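Side-chain contacts in M152 protein (Murid herpesvirus 1, PDB 4G59), which probably acts as a viral immunoevasin with an MHC class I-like fold, binding RAE-1 family NKG2D ligands and hindering surface display of MHC class I molecules: residues B[49-52]-B[53-57]; B[65-68]-B[69-72]; B[161-164]-B[165-169]. All coordinates share one frame; numbering follows the deposited sequence.

Contact 1 (B[49-52]-B[53-57]); sequences RIEA and SGEVK
E51 and K57 are joined by a salt bridge on one side of the tight hairpin formed by strands 48-50 and 56-57. The E51 chain can be followed outward from the turn. Its CB lies 3.5 Å from S53 OG. Next along, E51 CG rests 3.9 Å from E55 O, with K57 CE close by. A bend at chi2 (-73°) then brings the carboxylate between the two basic side chains. E51 OE2 receives K57 NZ at 2.9 Å on its anti side and R49 NH1, also at 2.9 Å, on its syn side, the two nitrogens arriving from opposite faces of the carboxylate plane. R49 offers the edge of its guanidinium, with OE2 only 4° out of the plane. K57, extended beyond CG, runs beside R49 and points the same way. Below this network R49 and K57 form an antiparallel hydrogen-bonded pair, with K57 N 2.8 Å from R49 O, while I50 and V56 face the other side of the sheet. The reversal is a type I turn from E51 to G54 with a G1 bulge: G54 N binds E51 O, E51 N binds E55 O, and G54 takes the positive phi that suits glycine. S53 OG accepts E55 N at 3.2 Å, an ST turn, and S53 packs on the backbone of another protein chain in the assembly. R49 NE also forms a salt bridge with D46, and K57 NZ a hydrogen bond with M225 O. One carboxylate oxygen thus stands between two cations only 4.2 Å apart (R49 NH1 to K57 NZ), and probably offsets their mutual repulsion.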
ATOM      1  N   ARG B  49      10.227   3.336  -9.458  1.00 38.42           N
ATOM      2  CA  ARG B  49      10.167   2.802  -8.106  1.00 35.93           C
ATOM      3  C   ARG B  49      11.266   1.794  -7.841  1.00 38.71           C
ATOM      4  O   ARG B  49      11.563   0.914  -8.674  1.00 41.63           O
ATOM      5  CB  ARG B  49       8.795   2.181  -7.786  1.00 33.45           C
ATOM      6  CG  ARG B  49       8.650   1.780  -6.306  1.00 36.90           C
ATOM      7  CD  ARG B  49       7.533   0.767  -6.074  1.00 38.43           C
ATOM      8  NE  ARG B  49       6.174   1.290  -6.273  1.00 38.85           N
ATOM      9  CZ  ARG B  49       5.066   0.536  -6.252  1.00 42.34           C
ATOM     10  NH1 ARG B  49       5.143  -0.787  -6.057  1.00 36.10           N
ATOM     11  NH2 ARG B  49       3.871   1.101  -6.438  1.00 32.97           N
ATOM     12  N   ILE B  50      11.866   1.929  -6.667  1.00 35.96           N
ATOM     13  CA  ILE B  50      12.806   0.943  -6.172  1.00 38.74           C
ATOM     14  C   ILE B  50      12.194   0.333  -4.933  1.00 39.64           C
ATOM     15  O   ILE B  50      12.017   1.036  -3.922  1.00 36.17           O
ATOM     16  CB  ILE B  50      14.142   1.577  -5.750  1.00 41.47           C
ATOM     17  CG1 ILE B  50      14.649   2.541  -6.824  1.00 43.02           C
ATOM     18  CG2 ILE B  50      15.162   0.485  -5.449  1.00 41.23           C
ATOM     19  CD1 ILE B  50      15.962   3.205  -6.499  1.00 38.51           C
ATOM     20  N   GLU B  51      11.880  -0.961  -5.002  1.00 39.01           N
ATOM     21  CA  GLU B  51      11.380  -1.682  -3.834  1.00 39.13           C
ATOM     22  C   GLU B  51      12.489  -1.878  -2.807  1.00 40.85           C
ATOM     23  O   GLU B  51      13.673  -1.851  -3.151  1.00 42.08           O
ATOM     24  CB  GLU B  51      10.837  -3.044  -4.248  1.00 39.01           C
ATOM     25  CG  GLU B  51       9.714  -2.981  -5.275  1.00 41.74           C
ATOM     26  CD  GLU B  51       8.405  -2.486  -4.701  1.00 40.06           C
ATOM     27  OE1 GLU B  51       8.382  -2.056  -3.523  1.00 45.01           O
ATOM     28  OE2 GLU B  51       7.396  -2.535  -5.428  1.00 39.88           O
ATOM     29  N   ALA B  52      12.115  -2.080  -1.546  1.00 44.33           N
ATOM     30  CA  ALA B  52      13.105  -2.309  -0.501  1.00 41.35           C
ATOM     31  C   ALA B  52      13.899  -3.571  -0.799  1.00 46.35           C
ATOM     32  O   ALA B  52      15.045  -3.691  -0.396  1.00 49.33           O
ATOM     33  CB  ALA B  52      12.446  -2.386   0.857  1.00 43.42           C
ATOM     34  N   SER B  53      13.289  -4.506  -1.520  1.00 50.93           N
ATOM     35  CA  SER B  53      13.974  -5.714  -1.969  1.00 46.37           C
ATOM     36  C   SER B  53      15.127  -5.437  -2.943  1.00 47.33           C
ATOM     37  O   SER B  53      15.872  -6.348  -3.293  1.00 47.54           O
ATOM     38  CB  SER B  53      12.974  -6.638  -2.661  1.00 45.72           C
ATOM     39  OG  SER B  53      12.574  -6.081  -3.900  1.00 50.24           O
ATOM     40  N   GLY B  54      15.279  -4.189  -3.389  1.00 50.05           N
ATOM     41  CA  GLY B  54      16.241  -3.877  -4.437  1.00 37.99           C
ATOM     42  C   GLY B  54      15.662  -3.918  -5.845  1.00 41.27           C
ATOM     43  O   GLY B  54      16.295  -3.423  -6.782  1.00 42.20           O
ATOM     44  N   GLU B  55      14.471  -4.508  -6.011  1.00 43.78           N
ATOM     45  CA  GLU B  55      13.836  -4.582  -7.339  1.00 39.83           C
ATOM     46  C   GLU B  55      13.555  -3.198  -7.912  1.00 44.31           C
ATOM     47  O   GLU B  55      13.078  -2.295  -7.200  1.00 41.99           O
ATOM     48  CB  GLU B  55      12.531  -5.373  -7.311  1.00 41.70           C
ATOM     49  CG  GLU B  55      11.937  -5.557  -8.691  1.00 39.91           C
ATOM     50  CD  GLU B  55      10.671  -6.388  -8.701  1.00 40.53           C
ATOM     51  OE1 GLU B  55      10.086  -6.658  -7.632  1.00 53.09           O
ATOM     52  OE2 GLU B  55      10.248  -6.780  -9.800  1.00 46.33           O
ATOM     53  N   VAL B  56      13.880  -3.027  -9.190  1.00 43.20           N
ATOM     54  CA  VAL B  56      13.690  -1.752  -9.851  1.00 38.32           C
ATOM     55  C   VAL B  56      12.536  -1.872 -10.842  1.00 45.25           C
ATOM     56  O   VAL B  56      12.556  -2.728 -11.736  1.00 46.73           O
ATOM     57  CB  VAL B  56      14.950  -1.298 -10.538  1.00 35.23           C
ATOM     58  CG1 VAL B  56      14.718   0.040 -11.205  1.00 36.36           C
ATOM     59  CG2 VAL B  56      16.070  -1.181  -9.512  1.00 37.91           C
ATOM     60  N   LYS B  57      11.518  -1.034 -10.650  1.00 43.94           N
ATOM     61  CA  LYS B  57      10.326  -1.039 -11.485  1.00 38.12           C
ATOM     62  C   LYS B  57      10.257   0.267 -12.257  1.00 35.73           C
ATOM     63  O   LYS B  57      10.283   1.348 -11.673  1.00 41.80           O
ATOM     64  CB  LYS B  57       9.077  -1.242 -10.622  1.00 36.17           C
ATOM     65  CG  LYS B  57       9.020  -2.624  -9.955  1.00 37.88           C
ATOM     66  CD  LYS B  57       7.762  -2.818  -9.100  1.00 36.28           C
ATOM     67  CE  LYS B  57       7.735  -4.222  -8.500  1.00 35.19           C
ATOM     68  NZ  LYS B  57       6.658  -4.429  -7.485  1.00 34.99           N
TER

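Contact 2 (B[65-68]-B[69-72]); sequences SELA and QESA. With NAG (2-acetamido-2-deoxy-beta-D-glucopyranose), chain E.
S71 N and A72 N donate back to L67 O and A68 O at 3.0 and 2.9 Å respectively, the opening i to i+4 bonds of helix 68-89, with L67 at the N-cap. The E70 side chain turns back toward the N-cap residue. Its CG packs 3.6 Å from L67 CB, the two chains slanting across each other, and a bend at chi2 (-87°) brings E70 OE2 to 3.3 Å from L67 CA. Q69 is bent the other way at chi2 (69°), which sets its amide beside A68, with Q69 NE2 4.0 Å from A68 CB. S71 CB, meanwhile, sits 3.2 Å from L67 O, beside the bond that S71 N makes to it. In the MHC class I-like platform, this is the start of the first long helix, which follows the first four strands of the sheet. The polar ends of Q69 and E70 turn toward the second helical arm, 161-178: E70 OE2 forms a salt bridge with R167 NH2, Q69 OE1 probably accepts from the same nitrogen, and E70 OE1 takes the indole N-H of W168. E70 is buried, and these partners probably offset the cost of enclosing its carboxylate. Ahead of the helix, S65 and E66 pass the glycan on N63. S65, the serine of that glycosylation sequon, brings CB to 3.5 Å from NAG C2, and E66 CG lies 3.8 Å from the acetamide methyl, NAG C8. E66 OE1 is hydrogen-bonded to N63 ND2, the nitrogen that carries the sugar.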
ATOM      1  N   SER B  65      19.635   4.153 -16.459  1.00 67.15           N
ATOM      2  CA  SER B  65      20.998   4.667 -16.372  1.00 61.63           C
ATOM      3  C   SER B  65      21.082   6.200 -16.509  1.00 65.06           C
ATOM      4  O   SER B  65      21.972   6.831 -15.940  1.00 68.06           O
ATOM      5  CB  SER B  65      21.898   3.962 -17.390  1.00 67.55           C
ATOM      6  OG  SER B  65      22.228   2.656 -16.949  1.00 56.42           O
ATOM      7  N   GLU B  66      20.133   6.788 -17.236  1.00 67.10           N
ATOM      8  CA  GLU B  66      20.077   8.232 -17.447  1.00 64.72           C
ATOM      9  C   GLU B  66      19.472   8.975 -16.261  1.00 58.64           C
ATOM     10  O   GLU B  66      19.275  10.186 -16.322  1.00 61.09           O
ATOM     11  CB  GLU B  66      19.269   8.551 -18.710  1.00 77.02           C
ATOM     12  CG  GLU B  66      20.084   9.109 -19.863  1.00 79.07           C
ATOM     13  CD  GLU B  66      19.319   9.116 -21.173  1.00 86.63           C
ATOM     14  OE1 GLU B  66      18.850   8.037 -21.594  1.00 79.13           O
ATOM     15  OE2 GLU B  66      19.187  10.201 -21.777  1.00 97.56           O
ATOM     16  N   LEU B  67      19.168   8.254 -15.187  1.00 58.31           N
ATOM     17  CA  LEU B  67      18.517   8.862 -14.026  1.00 55.42           C
ATOM     18  C   LEU B  67      19.550   9.154 -12.927  1.00 54.32           C
ATOM     19  O   LEU B  67      19.341   8.841 -11.750  1.00 49.65           O
ATOM     20  CB  LEU B  67      17.388   7.965 -13.504  1.00 56.93           C
ATOM     21  CG  LEU B  67      15.992   8.011 -14.151  1.00 59.64           C
ATOM     22  CD1 LEU B  67      16.041   7.812 -15.642  1.00 54.11           C
ATOM     23  CD2 LEU B  67      15.070   6.964 -13.546  1.00 57.17           C
ATOM     24  N   ALA B  68      20.663   9.768 -13.328  1.00 54.45           N
ATOM     25  CA  ALA B  68      21.778  10.066 -12.425  1.00 49.48           C
ATOM     26  C   ALA B  68      21.409  10.982 -11.258  1.00 44.31           C
ATOM     27  O   ALA B  68      21.750  10.704 -10.110  1.00 48.32           O
ATOM     28  CB  ALA B  68      22.955  10.654 -13.213  1.00 49.10           C
ATOM     29  N   GLN B  69      20.739  12.086 -11.559  1.00 43.86           N
ATOM     30  CA  GLN B  69      20.417  13.086 -10.544  1.00 40.87           C
ATOM     31  C   GLN B  69      19.445  12.537  -9.502  1.00 45.27           C
ATOM     32  O   GLN B  69      19.701  12.634  -8.298  1.00 44.09           O
ATOM     33  CB  GLN B  69      19.862  14.355 -11.192  1.00 38.81           C
ATOM     34  CG  GLN B  69      20.849  15.120 -12.060  1.00 38.78           C
ATOM     35  CD  GLN B  69      21.220  14.397 -13.339  1.00 44.74           C
ATOM     36  OE1 GLN B  69      20.423  13.637 -13.901  1.00 47.74           O
ATOM     37  NE2 GLN B  69      22.441  14.626 -13.809  1.00 46.60           N
ATOM     38  N   GLU B  70      18.345  11.945  -9.961  1.00 44.61           N
ATOM     39  CA  GLU B  70      17.370  11.365  -9.039  1.00 44.51           C
ATOM     40  C   GLU B  70      17.967  10.231  -8.207  1.00 43.86           C
ATOM     41  O   GLU B  70      17.742  10.176  -6.993  1.00 43.11           O
ATOM     42  CB  GLU B  70      16.061  10.946  -9.741  1.00 44.05           C
ATOM     43  CG  GLU B  70      16.196  10.468 -11.172  1.00 51.63           C
ATOM     44  CD  GLU B  70      16.142  11.581 -12.207  1.00 50.12           C
ATOM     45  OE1 GLU B  70      15.190  12.379 -12.199  1.00 48.77           O
ATOM     46  OE2 GLU B  70      17.047  11.634 -13.059  1.00 55.09           O
ATOM     47  N   SER B  71      18.754   9.361  -8.837  1.00 41.08           N
ATOM     48  CA  SER B  71      19.473   8.311  -8.090  1.00 43.51           C
ATOM     49  C   SER B  71      20.363   8.918  -7.025  1.00 41.97           C
ATOM     50  O   SER B  71      20.386   8.448  -5.883  1.00 43.74           O
ATOM     51  CB  SER B  71      20.307   7.432  -9.017  1.00 47.32           C
ATOM     52  OG  SER B  71      19.585   6.281  -9.399  1.00 53.30           O
ATOM     53  N   ALA B  72      21.072   9.983  -7.387  1.00 40.08           N
ATOM     54  CA  ALA B  72      21.896  10.687  -6.416  1.00 41.02           C
ATOM     55  C   ALA B  72      21.040  11.290  -5.293  1.00 40.05           C
ATOM     56  O   ALA B  72      21.464  11.313  -4.150  1.00 43.11           O
ATOM     57  CB  ALA B  72      22.768  11.750  -7.088  1.00 41.53           C
TER
HETATM   58  C1  NAG E 401      21.144   4.963 -21.227  1.00 86.85           C
HETATM   59  C2  NAG E 401      22.545   5.038 -20.633  1.00 84.59           C
HETATM   60  C3  NAG E 401      23.566   4.670 -21.700  1.00 81.16           C
HETATM   61  C4  NAG E 401      23.210   3.293 -22.226  1.00 87.25           C
HETATM   62  C5  NAG E 401      21.792   3.344 -22.779  1.00 83.48           C
HETATM   63  C6  NAG E 401      21.393   2.009 -23.395  1.00 81.70           C
HETATM   64  C7  NAG E 401      23.713   7.168 -20.670  1.00 89.50           C
HETATM   65  C8  NAG E 401      23.878   8.523 -20.047  1.00 81.44           C
HETATM   66  N2  NAG E 401      22.800   6.371 -20.122  1.00 89.83           N
HETATM   67  O3  NAG E 401      24.857   4.643 -21.137  1.00 83.30           O
HETATM   68  O4  NAG E 401      24.108   2.925 -23.248  1.00 87.37           O
HETATM   69  O5  NAG E 401      20.917   3.656 -21.718  1.00 85.81           O
HETATM   70  O6  NAG E 401      20.069   2.088 -23.874  1.00 90.19           O
HETATM   71  O7  NAG E 401      24.398   6.840 -21.639  1.00 88.56           O

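Contact 3 (B[161-164]-B[165-169]); sequences AALL and QKRWT
L164 and W168, one helical turn apart, lie side by side and point the same way, the leucine methyl CD2 set 4.2 Å from the pyrrole carbon W168 CD1. The indole also meets the backbone: L164 O stands at the ring edge, in its plane, 3.2 Å from W168 CD1, while accepting W168 N at 2.8 Å nearly in line with its carbonyl. With CG beside its own backbone N (chi1 -69°), the indole rises next to that carbonyl and extends past it. R167 is turned differently. Its CG lies 4.3 Å above one face of the W168 ring, placing this methylene over the rim of the ring. The chain then bends at chi3 (58°), taking the guanidinium obliquely past L164, where R167 NH2 is 4.0 Å from L164 CD2. L163 CD1 sits over a face of the same guanidinium. These residues belong to the first turns of helix 161-178, which in the MHC class I-like platform forms part of the second helical arm above the eight-stranded sheet. Its inner side packs down on that sheet, L164 and Q165 both touching F103 of strand 95-103. W168 touches L21 and I47 and makes an edge-to-face stack with F171. The polar ends of R167 and W168 find their partners on helix 68-89, chiefly E70. Toward the next turn, Q165 O is gripped twice by one residue: T169 N and T169 OG1 both donate to it, the hydroxyl at 2.7 Å, from opposite faces of the carbonyl plane. K166 lies on an exposed part of the helix, its CB packed against A162 O and L163 O.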
ATOM      1  N   ALA B 161      17.401  21.678 -12.085  1.00 39.38           N
ATOM      2  CA  ALA B 161      15.975  21.829 -12.350  1.00 47.76           C
ATOM      3  C   ALA B 161      15.633  21.732 -13.839  1.00 55.69           C
ATOM      4  O   ALA B 161      14.815  20.901 -14.240  1.00 53.36           O
ATOM      5  CB  ALA B 161      15.469  23.118 -11.777  1.00 42.98           C
ATOM      6  N   ALA B 162      16.279  22.576 -14.647  1.00 52.17           N
ATOM      7  CA  ALA B 162      16.032  22.623 -16.080  1.00 42.97           C
ATOM      8  C   ALA B 162      16.236  21.264 -16.740  1.00 46.16           C
ATOM      9  O   ALA B 162      15.560  20.942 -17.720  1.00 50.58           O
ATOM     10  CB  ALA B 162      16.909  23.665 -16.724  1.00 41.34           C
ATOM     11  N   LEU B 163      17.164  20.468 -16.222  1.00 43.96           N
ATOM     12  CA  LEU B 163      17.430  19.165 -16.833  1.00 43.83           C
ATOM     13  C   LEU B 163      16.333  18.193 -16.430  1.00 48.62           C
ATOM     14  O   LEU B 163      15.914  17.362 -17.238  1.00 45.85           O
ATOM     15  CB  LEU B 163      18.801  18.622 -16.434  1.00 43.20           C
ATOM     16  CG  LEU B 163      19.088  17.137 -16.657  1.00 46.32           C
ATOM     17  CD1 LEU B 163      18.842  16.716 -18.102  1.00 57.20           C
ATOM     18  CD2 LEU B 163      20.512  16.832 -16.279  1.00 45.95           C
ATOM     19  N   LEU B 164      15.872  18.320 -15.183  1.00 49.66           N
ATOM     20  CA  LEU B 164      14.805  17.482 -14.650  1.00 46.61           C
ATOM     21  C   LEU B 164      13.466  17.840 -15.285  1.00 45.46           C
ATOM     22  O   LEU B 164      12.684  16.956 -15.640  1.00 48.21           O
ATOM     23  CB  LEU B 164      14.725  17.600 -13.118  1.00 46.92           C
ATOM     24  CG  LEU B 164      15.858  16.980 -12.303  1.00 41.14           C
ATOM     25  CD1 LEU B 164      15.798  17.414 -10.847  1.00 43.31           C
ATOM     26  CD2 LEU B 164      15.793  15.473 -12.409  1.00 41.04           C
ATOM     27  N   GLN B 165      13.204  19.133 -15.431  1.00 44.96           N
ATOM     28  CA  GLN B 165      11.988  19.583 -16.091  1.00 47.50           C
ATOM     29  C   GLN B 165      11.916  18.980 -17.492  1.00 45.86           C
ATOM     30  O   GLN B 165      10.865  18.513 -17.925  1.00 47.33           O
ATOM     31  CB  GLN B 165      11.946  21.111 -16.172  1.00 49.52           C
ATOM     32  CG  GLN B 165      10.834  21.657 -17.056  1.00 39.89           C
ATOM     33  CD  GLN B 165       9.484  21.696 -16.357  1.00 47.10           C
ATOM     34  OE1 GLN B 165       9.383  21.602 -15.124  1.00 47.99           O
ATOM     35  NE2 GLN B 165       8.432  21.841 -17.147  1.00 51.26           N
ATOM     36  N   LYS B 166      13.043  18.956 -18.191  1.00 46.77           N
ATOM     37  CA  LYS B 166      13.040  18.425 -19.545  1.00 40.91           C
ATOM     38  C   LYS B 166      12.777  16.923 -19.528  1.00 44.09           C
ATOM     39  O   LYS B 166      11.917  16.423 -20.266  1.00 44.31           O
ATOM     40  CB  LYS B 166      14.362  18.709 -20.242  1.00 38.41           C
ATOM     41  CG  LYS B 166      14.333  18.419 -21.717  1.00 34.62           C
ATOM     42  CD  LYS B 166      15.723  18.474 -22.305  1.00 41.75           C
ATOM     43  CE  LYS B 166      15.690  18.374 -23.814  1.00 44.07           C
ATOM     44  NZ  LYS B 166      16.834  17.568 -24.313  1.00 58.90           N
ATOM     45  N   ARG B 167      13.506  16.207 -18.678  1.00 36.57           N
ATOM     46  CA  ARG B 167      13.406  14.756 -18.658  1.00 37.62           C
ATOM     47  C   ARG B 167      12.014  14.299 -18.227  1.00 40.62           C
ATOM     48  O   ARG B 167      11.440  13.379 -18.830  1.00 40.29           O
ATOM     49  CB  ARG B 167      14.494  14.129 -17.782  1.00 36.77           C
ATOM     50  CG  ARG B 167      14.266  12.660 -17.518  1.00 38.33           C
ATOM     51  CD  ARG B 167      15.533  11.910 -17.168  1.00 42.75           C
ATOM     52  NE  ARG B 167      16.193  12.465 -15.996  1.00 54.32           N
ATOM     53  CZ  ARG B 167      17.486  12.754 -15.940  1.00 49.63           C
ATOM     54  NH1 ARG B 167      18.250  12.530 -16.997  1.00 46.42           N
ATOM     55  NH2 ARG B 167      18.007  13.264 -14.833  1.00 46.72           N
ATOM     56  N   TRP B 168      11.454  14.951 -17.209  1.00 35.65           N
ATOM     57  CA  TRP B 168      10.149  14.520 -16.712  1.00 40.16           C
ATOM     58  C   TRP B 168       8.982  15.004 -17.574  1.00 42.13           C
ATOM     59  O   TRP B 168       7.928  14.375 -17.602  1.00 41.45           O
ATOM     60  CB  TRP B 168       9.995  14.825 -15.215  1.00 36.41           C
ATOM     61  CG  TRP B 168      10.905  13.931 -14.443  1.00 41.79           C
ATOM     62  CD1 TRP B 168      12.183  14.201 -14.051  1.00 40.53           C
ATOM     63  CD2 TRP B 168      10.638  12.582 -14.043  1.00 41.16           C
ATOM     64  NE1 TRP B 168      12.720  13.110 -13.412  1.00 38.69           N
ATOM     65  CE2 TRP B 168      11.793  12.103 -13.391  1.00 43.28           C
ATOM     66  CE3 TRP B 168       9.533  11.738 -14.162  1.00 38.48           C
ATOM     67  CZ2 TRP B 168      11.874  10.804 -12.871  1.00 40.01           C
ATOM     68  CZ3 TRP B 168       9.611  10.448 -13.638  1.00 39.41           C
ATOM     69  CH2 TRP B 168      10.775   9.993 -13.006  1.00 36.32           C
ATOM     70  N   THR B 169       9.177  16.105 -18.299  1.00 45.46           N
ATOM     71  CA  THR B 169       8.168  16.541 -19.269  1.00 43.69           C
ATOM     72  C   THR B 169       8.099  15.521 -20.397  1.00 37.54           C
ATOM     73  O   THR B 169       7.023  15.154 -20.853  1.00 41.43           O
ATOM     74  CB  THR B 169       8.464  17.945 -19.808  1.00 43.90           C
ATOM     75  OG1 THR B 169       8.289  18.896 -18.746  1.00 39.88           O
ATOM     76  CG2 THR B 169       7.540  18.286 -20.987  1.00 44.43           C
TER

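Contacts 2 and 3 meet directly, their centres 12 Å apart: R167 NH2 lies 2.6 Å from both E70 OE2 and Q69 OE1, and L164 CD2 is 3.2 Å from E70 OE1. The start of helix 68-89 is thereby fastened to the start of helix 161-178. Contact 1 touches neither. Its centre is 15 Å from that of contact 2 and 23 Å from that of contact 3, with nearest atoms about 6 and 8 Å away; strand 56-57 leads on to helix 68-89. The N63 glycan borders contact 2, while the nearest atoms of its sugar lie about 8 Å from the R167 side chain and about 13 Å from that of V56.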